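Dual function macrocyclase-peptidase POPB (Galerina marginata, PDB 5N4B) cleaves peptide bonds after proline and macrocyclises a trimmed precursor peptide in the biosynthesis of amanitin toxins, working as a serine peptidase of the prolyl oligopeptidase family. Local coordinates at residues Phe157-Val162 and Ser204-Thr209; Gly214-Arg219 and Tyr263-Ser268; Thr489-Gln494 and Arg721-Glu726; Phe560-Lys565 and Gly570-Asn575. The protein carries 1 engineered substitution. All coordinates share one frame; numbering follows the deposited sequence. Where two conformers were deposited one is given.

Interaction 1 (Phe157-Val162 and Ser204-Thr209); sequences FFAYAV and STIIWT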
loop_
_atom_site.group_PDB
_atom_site.type_symbol
_atom_site.label_atom_id
_atom_site.label_comp_id
_atom_site.label_asym_id
_atom_site.label_seq_id
_atom_site.Cartn_x
_atom_site.Cartn_y
_atom_site.Cartn_z
ATOM N N PHE A 157 -11.887 16.659 19.178
ATOM C CA PHE A 157 -11.105 15.527 19.605
ATOM C C PHE A 157 -10.308 14.974 18.442
ATOM O O PHE A 157 -10.672 15.136 17.276
ATOM C CB PHE A 157 -11.953 14.410 20.241
ATOM C CG PHE A 157 -12.535 14.806 21.554
ATOM C CD1 PHE A 157 -11.732 14.928 22.646
ATOM C CD2 PHE A 157 -13.853 15.157 21.655
ATOM C CE1 PHE A 157 -12.251 15.318 23.875
ATOM C CE2 PHE A 157 -14.367 15.543 22.885
ATOM C CZ PHE A 157 -13.573 15.630 23.955
ATOM N N PHE A 158 -9.203 14.330 18.794
ATOM C CA PHE A 158 -8.285 13.715 17.852
ATOM C C PHE A 158 -8.038 12.299 18.320
ATOM O O PHE A 158 -7.487 12.090 19.402
ATOM C CB PHE A 158 -6.986 14.515 17.829
ATOM C CG PHE A 158 -5.882 13.955 16.940
ATOM C CD1 PHE A 158 -6.000 13.995 15.551
ATOM C CD2 PHE A 158 -4.716 13.436 17.474
ATOM C CE1 PHE A 158 -4.971 13.578 14.755
ATOM C CE2 PHE A 158 -3.697 13.007 16.658
ATOM C CZ PHE A 158 -3.825 13.037 15.330
ATOM N N ALA A 159 -8.445 11.330 17.529
ATOM C CA ALA A 159 -8.210 9.918 17.823
ATOM C C ALA A 159 -6.994 9.452 17.035
ATOM O O ALA A 159 -6.835 9.828 15.875
ATOM C CB ALA A 159 -9.424 9.086 17.451
ATOM N N TYR A 160 -6.119 8.681 17.664
ATOM C CA TYR A 160 -4.883 8.296 17.014
ATOM C C TYR A 160 -4.474 6.901 17.422
ATOM O O TYR A 160 -4.507 6.567 18.611
ATOM C CB TYR A 160 -3.752 9.280 17.278
ATOM C CG TYR A 160 -3.466 9.593 18.717
ATOM C CD1 TYR A 160 -4.266 10.494 19.411
ATOM C CD2 TYR A 160 -2.328 9.122 19.375
ATOM C CE1 TYR A 160 -3.993 10.858 20.725
ATOM C CE2 TYR A 160 -2.042 9.507 20.703
ATOM C CZ TYR A 160 -2.891 10.402 21.340
ATOM O OH TYR A 160 -2.614 10.828 22.643
ATOM N N ALA A 161 -4.111 6.097 16.448
ATOM C CA ALA A 161 -3.728 4.707 16.628
ATOM C C ALA A 161 -2.219 4.598 16.711
ATOM O O ALA A 161 -1.503 5.124 15.839
ATOM C CB ALA A 161 -4.242 3.857 15.459
ATOM N N VAL A 162 -1.741 3.899 17.735
ATOM C CA VAL A 162 -0.319 3.796 18.040
ATOM C C VAL A 162 0.083 2.333 18.032
ATOM O O VAL A 162 -0.586 1.494 18.626
ATOM C CB VAL A 162 -0.033 4.416 19.408
ATOM C CG1 VAL A 162 1.447 4.271 19.737
ATOM C CG2 VAL A 162 -0.455 5.909 19.397
ATOM N N SER A 204 -9.102 -1.777 10.095
ATOM C CA SER A 204 -10.182 -0.889 9.675
ATOM C C SER A 204 -9.734 0.556 9.828
ATOM O O SER A 204 -8.657 0.841 10.334
ATOM C CB SER A 204 -11.501 -1.131 10.445
ATOM O OG SER A 204 -11.544 -0.457 11.720
ATOM N N THR A 205 -10.584 1.445 9.338
ATOM C CA THR A 205 -10.476 2.875 9.592
ATOM C C THR A 205 -11.083 3.206 10.965
ATOM O O THR A 205 -11.717 2.362 11.607
ATOM C CB THR A 205 -11.222 3.635 8.475
ATOM O OG1 THR A 205 -12.521 3.073 8.297
ATOM C CG2 THR A 205 -10.440 3.537 7.164
ATOM N N ILE A 206 -10.884 4.451 11.397
ATOM C CA ILE A 206 -11.575 5.024 12.551
ATOM C C ILE A 206 -12.684 5.905 12.004
ATOM O O ILE A 206 -12.405 6.864 11.267
ATOM C CB ILE A 206 -10.609 5.850 13.409
ATOM C CG1 ILE A 206 -9.509 4.969 14.011
ATOM C CG2 ILE A 206 -11.337 6.635 14.472
ATOM C CD1 ILE A 206 -8.412 5.684 14.640
ATOM N N ILE A 207 -13.943 5.622 12.407
ATOM C CA ILE A 207 -15.123 6.286 11.841
ATOM C C ILE A 207 -15.925 6.942 12.959
ATOM O O ILE A 207 -16.638 6.276 13.704
ATOM C CB ILE A 207 -15.975 5.299 11.048
ATOM C CG1 ILE A 207 -15.174 4.728 9.881
ATOM C CG2 ILE A 207 -17.247 5.958 10.540
ATOM C CD1 ILE A 207 -14.849 5.700 8.792
ATOM N N TRP A 208 -15.839 8.257 13.076
ATOM C CA TRP A 208 -16.632 8.964 14.059
ATOM C C TRP A 208 -18.094 9.002 13.669
ATOM O O TRP A 208 -18.447 9.128 12.494
ATOM C CB TRP A 208 -16.165 10.408 14.169
ATOM C CG TRP A 208 -14.821 10.599 14.891
ATOM C CD1 TRP A 208 -13.563 10.574 14.326
ATOM C CD2 TRP A 208 -14.625 10.855 16.289
ATOM N NE1 TRP A 208 -12.605 10.772 15.290
ATOM C CE2 TRP A 208 -13.223 10.947 16.499
ATOM C CE3 TRP A 208 -15.477 11.005 17.390
ATOM C CZ2 TRP A 208 -12.672 11.207 17.732
ATOM C CZ3 TRP A 208 -14.914 11.245 18.639
ATOM C CH2 TRP A 208 -13.541 11.346 18.805
ATOM N N THR A 209 -18.955 8.945 14.684
ATOM C CA THR A 209 -20.324 9.345 14.481
ATOM C C THR A 209 -20.396 10.869 14.357
ATOM O O THR A 209 -19.537 11.609 14.873
ATOM C CB THR A 209 -21.221 8.803 15.588
ATOM O OG1 THR A 209 -20.671 9.119 16.873
ATOM C CG2 THR A 209 -21.392 7.288 15.457
#
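Two neighbouring blades of the beta-propeller meet here: Phe157-Val162 lies on the second strand of one four-stranded antiparallel sheet, and Ser204-Thr209 runs into the short first strand of the next. No hydrogen bond crosses between the segments; the join is made by apolar side chains. The indole of Trp208 does most of the touching, through its six-membered ring. Its CH2 lies 3.7 Å from CB of Phe157, and its CZ2 lies 3.9 Å from CB of Ala159, so the methylene of Phe157 and the methyl of Ala159, on alternate residues of one strand, rest obliquely against the same ring. The phenyl group of Phe157 itself leads off in another direction, because chi1 of -68° sets CG anti to the carbonyl carbon and leaves only CB on the tryptophan. Further along, the branch methyl CG2 of Ile206 reaches CB of Ala159 at 4.3 Å, so the alanine methyl touches both the isoleucine and the indole. The ring's polar atom is satisfied outside the pair: Trp208 NE1 donates to the backbone oxygen of Lys150, on the strand beside 157-164, which ties the indole to the blade it packs against. Phe215, on the adjoining strand 214-219 of the same blade, also touches Ala159 and Ile206. Apolar side chains packed between successive four-stranded antiparallel sheets join the blades of the seven-bladed propeller of prolyl oligopeptidases.

Interaction 2 (Gly214-Arg219 and Tyr263-Ser268); sequences GFLYQR and YGADTS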
loop_
_atom_site.group_PDB
_atom_site.type_symbol
_atom_site.label_atom_id
_atom_site.label_comp_id
_atom_site.label_asym_id
_atom_site.label_seq_id
_atom_site.Cartn_x
_atom_site.Cartn_y
_atom_site.Cartn_z
ATOM N N GLY A 214 -18.295 9.564 19.686
ATOM C CA GLY A 214 -17.515 8.342 19.704
ATOM C C GLY A 214 -17.187 7.938 18.286
ATOM O O GLY A 214 -17.575 8.600 17.319
ATOM N N PHE A 215 -16.538 6.790 18.183
ATOM C CA PHE A 215 -16.119 6.284 16.898
ATOM C C PHE A 215 -16.179 4.780 16.815
ATOM O O PHE A 215 -16.067 4.057 17.804
ATOM C CB PHE A 215 -14.694 6.756 16.539
ATOM C CG PHE A 215 -13.660 6.464 17.583
ATOM C CD1 PHE A 215 -13.066 5.215 17.650
ATOM C CD2 PHE A 215 -13.272 7.432 18.488
ATOM C CE1 PHE A 215 -12.104 4.929 18.636
ATOM C CE2 PHE A 215 -12.331 7.134 19.463
ATOM C CZ PHE A 215 -11.776 5.882 19.536
ATOM N N LEU A 216 -16.383 4.327 15.605
ATOM C CA LEU A 216 -16.351 2.907 15.294
ATOM C C LEU A 216 -14.948 2.504 14.889
ATOM O O LEU A 216 -14.226 3.266 14.232
ATOM C CB LEU A 216 -17.321 2.544 14.158
ATOM C CG LEU A 216 -18.791 2.758 14.555
ATOM C CD1 LEU A 216 -19.313 4.031 13.991
ATOM C CD2 LEU A 216 -19.616 1.634 14.206
ATOM N N TYR A 217 -14.581 1.279 15.239
ATOM C CA TYR A 217 -13.270 0.692 14.992
ATOM C C TYR A 217 -13.398 -0.826 15.056
ATOM O O TYR A 217 -14.219 -1.366 15.802
ATOM C CB TYR A 217 -12.260 1.196 16.028
ATOM C CG TYR A 217 -12.492 0.644 17.406
ATOM C CD1 TYR A 217 -13.501 1.140 18.240
ATOM C CD2 TYR A 217 -11.781 -0.440 17.830
ATOM C CE1 TYR A 217 -13.742 0.577 19.467
ATOM C CE2 TYR A 217 -12.032 -1.025 19.059
ATOM C CZ TYR A 217 -13.025 -0.529 19.862
ATOM O OH TYR A 217 -13.288 -1.136 21.097
ATOM N N GLN A 218 -12.559 -1.513 14.283
ATOM C CA GLN A 218 -12.513 -2.968 14.297
ATOM C C GLN A 218 -11.480 -3.439 15.309
ATOM O O GLN A 218 -10.338 -2.963 15.329
ATOM C CB GLN A 218 -12.185 -3.525 12.932
ATOM C CG GLN A 218 -12.112 -5.061 12.953
ATOM C CD GLN A 218 -12.071 -5.596 11.564
ATOM O OE1 GLN A 218 -13.046 -6.157 11.090
ATOM N NE2 GLN A 218 -10.971 -5.366 10.853
ATOM N N ARG A 219 -11.868 -4.386 16.130
ATOM C CA ARG A 219 -10.898 -4.982 17.021
ATOM C C ARG A 219 -11.023 -6.498 17.065
ATOM O O ARG A 219 -11.956 -7.105 16.542
ATOM C CB ARG A 219 -10.976 -4.441 18.419
ATOM C CG ARG A 219 -12.346 -4.694 18.973
ATOM C CD ARG A 219 -12.329 -4.760 20.453
ATOM N NE ARG A 219 -11.547 -5.874 20.990
ATOM C CZ ARG A 219 -11.448 -6.110 22.282
ATOM N NH1 ARG A 219 -12.077 -5.314 23.146
ATOM N NH2 ARG A 219 -10.724 -7.132 22.679
ATOM N N TYR A 263 -14.596 -6.372 8.755
ATOM C CA TYR A 263 -15.663 -5.400 8.783
ATOM C C TYR A 263 -15.121 -3.990 8.550
ATOM O O TYR A 263 -13.982 -3.673 8.879
ATOM C CB TYR A 263 -16.465 -5.443 10.105
ATOM C CG TYR A 263 -16.924 -6.846 10.341
ATOM C CD1 TYR A 263 -17.872 -7.415 9.514
ATOM C CD2 TYR A 263 -16.304 -7.658 11.292
ATOM C CE1 TYR A 263 -18.217 -8.734 9.659
ATOM C CE2 TYR A 263 -16.671 -8.996 11.439
ATOM C CZ TYR A 263 -17.620 -9.504 10.605
ATOM O OH TYR A 263 -17.985 -10.816 10.687
ATOM N N GLY A 264 -15.947 -3.166 7.947
ATOM C CA GLY A 264 -15.712 -1.738 7.877
ATOM C C GLY A 264 -17.016 -0.998 8.102
ATOM O O GLY A 264 -18.090 -1.597 8.113
ATOM N N ALA A 265 -16.923 0.308 8.286
ATOM C CA ALA A 265 -18.070 1.143 8.571
ATOM C C ALA A 265 -17.933 2.498 7.943
ATOM O O ALA A 265 -16.867 2.903 7.468
ATOM C CB ALA A 265 -18.286 1.303 10.085
ATOM N N ASP A 266 -19.081 3.168 7.866
ATOM C CA ASP A 266 -19.141 4.577 7.469
ATOM C C ASP A 266 -20.379 5.187 8.117
ATOM O O ASP A 266 -21.328 4.474 8.463
ATOM C CB ASP A 266 -19.238 4.743 5.942
ATOM C CG ASP A 266 -17.876 4.978 5.221
ATOM O OD1 ASP A 266 -17.034 5.762 5.705
ATOM O OD2 ASP A 266 -17.666 4.363 4.114
ATOM N N THR A 267 -20.360 6.498 8.321
ATOM C CA THR A 267 -21.498 7.221 8.886
ATOM C C THR A 267 -21.879 8.375 7.962
ATOM O O THR A 267 -21.016 9.126 7.491
ATOM C CB THR A 267 -21.215 7.750 10.274
ATOM O OG1 THR A 267 -19.987 8.491 10.204
ATOM C CG2 THR A 267 -21.100 6.585 11.275
ATOM N N SER A 268 -23.166 8.493 7.682
ATOM C CA SER A 268 -23.616 9.560 6.803
ATOM C C SER A 268 -23.471 10.928 7.465
ATOM O O SER A 268 -23.615 11.081 8.684
ATOM C CB SER A 268 -25.041 9.323 6.338
ATOM O OG SER A 268 -25.945 9.484 7.418
#
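Leu216 reaches over Ala265 and Thr267 with its two methyl branches: CD2 stands 4.3 Å from CB of Ala265, and CD1 stands 4.1 Å from CG2 of Thr267. The leucine and threonine side chains meet at a slant. Strands 214-219 and 263-267 run antiparallel, at 173° between their directions, but their axes come no closer than 7.2 Å, so they belong to two facing sheets of adjacent propeller blades and are not paired through their backbones. Thr267 turns its methyl to the leucine and its hydroxyl elsewhere: OG1 sits between the backbone N and the carbonyl carbon, and it bonds the backbone oxygen of Trp208 and also Lys210. At the other end Gln218 makes the polar join. Its side chain runs out extended from a CG anti to the backbone N (chi1 179°), which carries the amide across the gap. There OE1 accepts the backbone N-H of Tyr263 at 2.8 Å; the bond is bent, 141° at the hydrogen, and the donor is tilted from the amide plane. The same oxygen lies 3.6 Å from CD2 of the Tyr263 ring, approaching it obliquely. The amide's other end is held by its own blade, since NE2 of Gln218 donates to the backbone oxygen of Lys202. With both ends of the amide engaged, its rotation is fixed, and one buried glutamine satisfies a backbone N-H at the start of the next blade while methyl contacts from Leu216 line the other end of the seam.

Interaction 3 (Thr489-Gln494 and Arg721-Glu726); sequences TAAAIQ and RALGLE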
loop_
_atom_site.group_PDB
_atom_site.type_symbol
_atom_site.label_atom_id
_atom_site.label_comp_id
_atom_site.label_asym_id
_atom_site.label_seq_id
_atom_site.Cartn_x
_atom_site.Cartn_y
_atom_site.Cartn_z
ATOM N N THR A 489 21.839 0.568 -24.827
ATOM C CA THR A 489 22.955 0.644 -23.890
ATOM C C THR A 489 22.568 0.829 -22.426
ATOM O O THR A 489 23.403 0.533 -21.564
ATOM C CB THR A 489 23.933 1.777 -24.252
ATOM O OG1 THR A 489 23.300 3.057 -24.183
ATOM C CG2 THR A 489 24.497 1.560 -25.672
ATOM N N ALA A 490 21.381 1.373 -22.115
ATOM C CA ALA A 490 21.023 1.699 -20.723
ATOM C C ALA A 490 20.692 0.430 -19.940
ATOM O O ALA A 490 20.154 -0.534 -20.479
ATOM C CB ALA A 490 19.823 2.621 -20.707
ATOM N N ALA A 491 20.917 0.470 -18.632
ATOM C CA ALA A 491 20.343 -0.523 -17.757
ATOM C C ALA A 491 18.917 -0.121 -17.415
ATOM O O ALA A 491 18.538 1.043 -17.508
ATOM C CB ALA A 491 21.150 -0.605 -16.447
ATOM N N ALA A 492 18.123 -1.091 -17.000
ATOM C CA ALA A 492 16.741 -0.844 -16.634
ATOM C C ALA A 492 16.457 -1.457 -15.278
ATOM O O ALA A 492 16.933 -2.556 -14.988
ATOM C CB ALA A 492 15.772 -1.438 -17.683
ATOM N N ILE A 493 15.731 -0.732 -14.435
ATOM C CA ILE A 493 15.100 -1.312 -13.264
ATOM C C ILE A 493 13.624 -1.406 -13.554
ATOM O O ILE A 493 12.971 -0.393 -13.856
ATOM C CB ILE A 493 15.395 -0.568 -11.974
ATOM C CG1 ILE A 493 16.804 -0.985 -11.529
ATOM C CG2 ILE A 493 14.388 -0.947 -10.938
ATOM C CD1 ILE A 493 17.918 -0.555 -12.326
ATOM N N GLN A 494 13.113 -2.628 -13.503
ATOM C CA GLN A 494 11.732 -2.945 -13.839
ATOM C C GLN A 494 11.014 -3.351 -12.563
ATOM O O GLN A 494 11.419 -4.310 -11.886
ATOM C CB GLN A 494 11.678 -4.053 -14.888
ATOM C CG GLN A 494 10.309 -4.470 -15.305
ATOM C CD GLN A 494 10.314 -5.531 -16.343
ATOM O OE1 GLN A 494 10.932 -5.352 -17.388
ATOM N NE2 GLN A 494 9.680 -6.664 -16.077
ATOM N N ARG A 721 26.167 -2.848 -9.296
ATOM C CA ARG A 721 27.361 -3.691 -9.444
ATOM C C ARG A 721 27.039 -4.954 -10.235
ATOM O O ARG A 721 27.810 -5.349 -11.117
ATOM C CB ARG A 721 27.945 -4.040 -8.077
ATOM C CG ARG A 721 29.084 -5.010 -8.224
ATOM C CD ARG A 721 30.117 -4.909 -7.159
ATOM N NE ARG A 721 30.861 -3.660 -7.291
ATOM C CZ ARG A 721 31.994 -3.438 -6.649
ATOM N NH1 ARG A 721 32.622 -2.271 -6.775
ATOM N NH2 ARG A 721 32.481 -4.390 -5.865
ATOM N N ALA A 722 25.903 -5.579 -9.951
ATOM C CA ALA A 722 25.547 -6.783 -10.700
ATOM C C ALA A 722 25.413 -6.513 -12.179
ATOM O O ALA A 722 25.650 -7.420 -12.975
ATOM C CB ALA A 722 24.229 -7.355 -10.221
ATOM N N LEU A 723 24.956 -5.319 -12.576
ATOM C CA LEU A 723 24.828 -4.957 -13.996
ATOM C C LEU A 723 26.087 -4.327 -14.552
ATOM O O LEU A 723 26.109 -3.972 -15.740
ATOM C CB LEU A 723 23.637 -3.993 -14.159
ATOM C CG LEU A 723 22.270 -4.505 -13.634
ATOM C CD1 LEU A 723 21.167 -3.519 -13.982
ATOM C CD2 LEU A 723 21.942 -5.940 -14.100
ATOM N N GLY A 724 27.142 -4.221 -13.761
ATOM C CA GLY A 724 28.415 -3.688 -14.221
ATOM C C GLY A 724 28.419 -2.189 -14.416
ATOM O O GLY A 724 29.235 -1.678 -15.192
ATOM N N LEU A 725 27.554 -1.456 -13.719
ATOM C CA LEU A 725 27.501 -0.013 -13.860
ATOM C C LEU A 725 28.503 0.659 -12.951
ATOM O O LEU A 725 28.659 0.282 -11.784
ATOM C CB LEU A 725 26.112 0.499 -13.524
ATOM C CG LEU A 725 24.941 -0.193 -14.213
ATOM C CD1 LEU A 725 23.632 0.361 -13.738
ATOM C CD2 LEU A 725 25.072 -0.086 -15.734
ATOM N N GLU A 726 29.081 1.739 -13.464
ATOM C CA GLU A 726 30.128 2.459 -12.781
ATOM C C GLU A 726 29.675 3.893 -12.597
ATOM O O GLU A 726 28.923 4.449 -13.425
ATOM C CB GLU A 726 31.453 2.434 -13.569
ATOM C CG GLU A 726 31.974 1.033 -13.869
ATOM C CD GLU A 726 32.515 0.313 -12.650
ATOM O OE1 GLU A 726 32.409 0.853 -11.529
ATOM O OE2 GLU A 726 33.050 -0.808 -12.812
#
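Ala491 presents its methyl group to two leucines at the C-terminal end of helix 705-722, and the tight part of the contact is confined to this spot. CB of Ala491 lies 3.8 Å from CD1 of Leu723 and 3.8 Å from CD1 of Leu725, with the second branch of the latter, CD2, close behind at 4.0 Å. Leu725 brings both its branches to the methyl from the same side, whereas Leu723 brings one. A shared extended shape, with CG anti to the carbonyl carbon (Leu723 chi1 -56°, Leu725 -50°), carries the CD1 of each to the alanine. Between them the chain turns at Gly724, which has positive phi and closes the helix in a Schellman motif; its N bonds the backbone oxygen of Arg721 at 3.0 Å. This reversal lets residues two apart converge on one alanine. Beyond the methyl the contact soon thins: the backbone oxygen of Ala492 is 4.5 Å from CD1 of Leu723, and no hydrogen bond joins the two segments. The solvent side is formed by exposed Thr489 on one segment and by Arg721, Gly724 and Glu726 on the other. A polar bond from outside the pair also holds the helix end: Lys571 NZ bonds the backbone oxygen of Leu723, whose side chain also touches Ala573. Strand 492-495 lies inside the mixed sheet between strands 522-526 and 572-577. A C-terminal helix whose end packs by leucines on the central sheet is in keeping with the alpha/beta-hydrolase fold, here the catalytic domain of a prolyl oligopeptidase.

Interaction 4 (Phe560-Lys565 and Gly570-Asn575); sequences FLVKNK and GKVAIN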
loop_
_atom_site.group_PDB
_atom_site.type_symbol
_atom_site.label_atom_id
_atom_site.label_comp_id
_atom_site.label_asym_id
_atom_site.label_seq_id
_atom_site.Cartn_x
_atom_site.Cartn_y
_atom_site.Cartn_z
ATOM N N PHE A 560 10.895 -7.231 -24.076
ATOM C CA PHE A 560 10.602 -6.099 -24.949
ATOM C C PHE A 560 11.590 -4.960 -24.759
ATOM O O PHE A 560 12.026 -4.335 -25.729
ATOM C CB PHE A 560 9.172 -5.626 -24.644
ATOM C CG PHE A 560 8.777 -4.312 -25.278
ATOM C CD1 PHE A 560 8.261 -4.270 -26.538
ATOM C CD2 PHE A 560 8.922 -3.135 -24.603
ATOM C CE1 PHE A 560 7.876 -3.049 -27.102
ATOM C CE2 PHE A 560 8.554 -1.928 -25.190
ATOM C CZ PHE A 560 8.030 -1.918 -26.426
ATOM N N LEU A 561 11.975 -4.680 -23.509
ATOM C CA LEU A 561 12.933 -3.594 -23.262
ATOM C C LEU A 561 14.220 -3.843 -24.017
ATOM O O LEU A 561 14.807 -2.916 -24.559
ATOM C CB LEU A 561 13.215 -3.466 -21.768
ATOM C CG LEU A 561 12.078 -2.948 -20.904
ATOM C CD1 LEU A 561 12.467 -3.019 -19.454
ATOM C CD2 LEU A 561 11.704 -1.552 -21.269
ATOM N N VAL A 562 14.671 -5.093 -24.035
ATOM C CA VAL A 562 15.923 -5.414 -24.722
ATOM C C VAL A 562 15.705 -5.470 -26.232
ATOM O O VAL A 562 16.476 -4.884 -27.005
ATOM C CB VAL A 562 16.495 -6.722 -24.164
ATOM C CG1 VAL A 562 17.711 -7.156 -24.983
ATOM C CG2 VAL A 562 16.897 -6.561 -22.709
ATOM N N LYS A 563 14.645 -6.154 -26.680
ATOM C CA LYS A 563 14.425 -6.328 -28.123
ATOM C C LYS A 563 14.294 -4.993 -28.826
ATOM O O LYS A 563 14.828 -4.799 -29.937
ATOM C CB LYS A 563 13.193 -7.207 -28.331
ATOM C CG LYS A 563 12.829 -7.505 -29.796
ATOM C CD LYS A 563 13.765 -8.481 -30.374
ATOM C CE LYS A 563 13.257 -8.918 -31.757
ATOM N NZ LYS A 563 14.367 -9.549 -32.556
ATOM N N ASN A 564 13.622 -4.039 -28.187
ATOM C CA ASN A 564 13.347 -2.744 -28.777
ATOM C C ASN A 564 14.346 -1.660 -28.367
ATOM O O ASN A 564 14.102 -0.479 -28.605
ATOM C CB ASN A 564 11.902 -2.345 -28.493
ATOM C CG ASN A 564 10.894 -3.219 -29.240
ATOM O OD1 ASN A 564 10.766 -4.406 -28.970
ATOM N ND2 ASN A 564 10.141 -2.610 -30.144
ATOM N N LYS A 565 15.461 -2.044 -27.756
ATOM C CA LYS A 565 16.609 -1.170 -27.541
ATOM C C LYS A 565 16.395 -0.087 -26.499
ATOM O O LYS A 565 17.136 0.895 -26.459
ATOM C CB LYS A 565 17.103 -0.531 -28.836
ATOM C CG LYS A 565 17.220 -1.478 -30.020
ATOM C CD LYS A 565 18.157 -2.595 -29.788
ATOM C CE LYS A 565 18.433 -3.359 -31.115
ATOM N NZ LYS A 565 17.845 -4.754 -31.134
ATOM N N GLY A 570 21.013 -8.240 -20.968
ATOM C CA GLY A 570 21.508 -8.611 -19.664
ATOM C C GLY A 570 21.411 -7.544 -18.595
ATOM O O GLY A 570 21.888 -7.758 -17.473
ATOM N N LYS A 571 20.851 -6.388 -18.905
ATOM C CA LYS A 571 20.882 -5.276 -17.972
ATOM C C LYS A 571 19.501 -4.827 -17.499
ATOM O O LYS A 571 19.327 -3.675 -17.148
ATOM C CB LYS A 571 21.697 -4.117 -18.535
ATOM C CG LYS A 571 23.199 -4.458 -18.826
ATOM C CD LYS A 571 23.967 -3.135 -18.901
ATOM C CE LYS A 571 25.449 -3.266 -19.299
ATOM N NZ LYS A 571 26.097 -4.423 -18.604
ATOM N N VAL A 572 18.533 -5.744 -17.480
ATOM C CA VAL A 572 17.235 -5.497 -16.835
ATOM C C VAL A 572 17.263 -6.134 -15.453
ATOM O O VAL A 572 17.431 -7.346 -15.325
ATOM C CB VAL A 572 16.056 -6.050 -17.640
ATOM C CG1 VAL A 572 14.766 -5.695 -16.930
ATOM C CG2 VAL A 572 16.040 -5.529 -19.094
ATOM N N ALA A 573 17.102 -5.330 -14.425
ATOM C CA ALA A 573 16.981 -5.768 -13.048
ATOM C C ALA A 573 15.528 -5.654 -12.645
ATOM O O ALA A 573 14.819 -4.774 -13.141
ATOM C CB ALA A 573 17.810 -4.908 -12.112
ATOM N N ILE A 574 15.079 -6.532 -11.771
ATOM C CA ILE A 574 13.688 -6.518 -11.331
ATOM C C ILE A 574 13.588 -6.369 -9.826
ATOM O O ILE A 574 14.445 -6.848 -9.066
ATOM C CB ILE A 574 12.870 -7.732 -11.823
ATOM C CG1 ILE A 574 13.537 -9.041 -11.466
ATOM C CG2 ILE A 574 12.611 -7.634 -13.341
ATOM C CD1 ILE A 574 12.700 -10.304 -11.822
ATOM N N ASN A 575 12.501 -5.717 -9.396
ATOM C CA ASN A 575 12.266 -5.405 -7.997
ATOM C C ASN A 575 10.767 -5.365 -7.747
ATOM O O ASN A 575 9.991 -4.963 -8.625
ATOM C CB ASN A 575 12.924 -4.042 -7.694
ATOM C CG ASN A 575 12.726 -3.530 -6.276
ATOM O OD1 ASN A 575 12.373 -2.355 -6.107
ATOM N ND2 ASN A 575 12.970 -4.342 -5.273
#
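The backbone N of Asn564 bonds the backbone oxygen of Phe560 at 2.9 Å, completing the last turn of helix 548-563, and the backbone N of Lys565 follows with a bond to the oxygen of Val562 at 3.1 Å. Lys565 has positive phi there and folds its side chain back, bringing NZ to 3.2 Å from the backbone oxygen of Lys563, well above the carbonyl plane. Across to Gly570-Asn575 the contact is purely apolar. Val562 and Val572 cross their isopropyl groups, CG2 of Val562 standing 3.9 Å from CG2 of Val572; in Val572 chi1 of -178° sets CG1 anti to the backbone N and leaves CG2, anti to the carbonyl carbon, to touch. The other methyl of Val572, CG1, meets CD1 of Leu561 at a slacker 4.3 Å. One valine of the strand is thus met by two consecutive helix residues. Gln494 of the neighbouring strand 492-495 touches both Leu561 and Val572, and Pro569 touches Val562. Polar bonds therefore serve to finish the helix, while between the two segments the helix end rests on Val572 through branched aliphatic carbons.

In the fold
The four contacts fall into two pairs in different domains. Interactions 1 and 2 sit in the propeller, centres 9 Å apart, sharing the blade that begins with strands 207-208 and 214-219 and facing its neighbours in turn. Interactions 3 and 4, centres 10 Å apart, meet on the hydrolase sheet, whose adjacent strands 492-495 and 572-577 bond directly; interaction 4 is nested within the loop closed by interaction 3. Contacts of different pairs lie about 45 to 48 Å apart, centre to centre. All four have largely buried cores, but the hydrolase pair borders exposed helix ends. Interaction 2 alone has a hydrogen bond between its segments; the others join through apolar carbons.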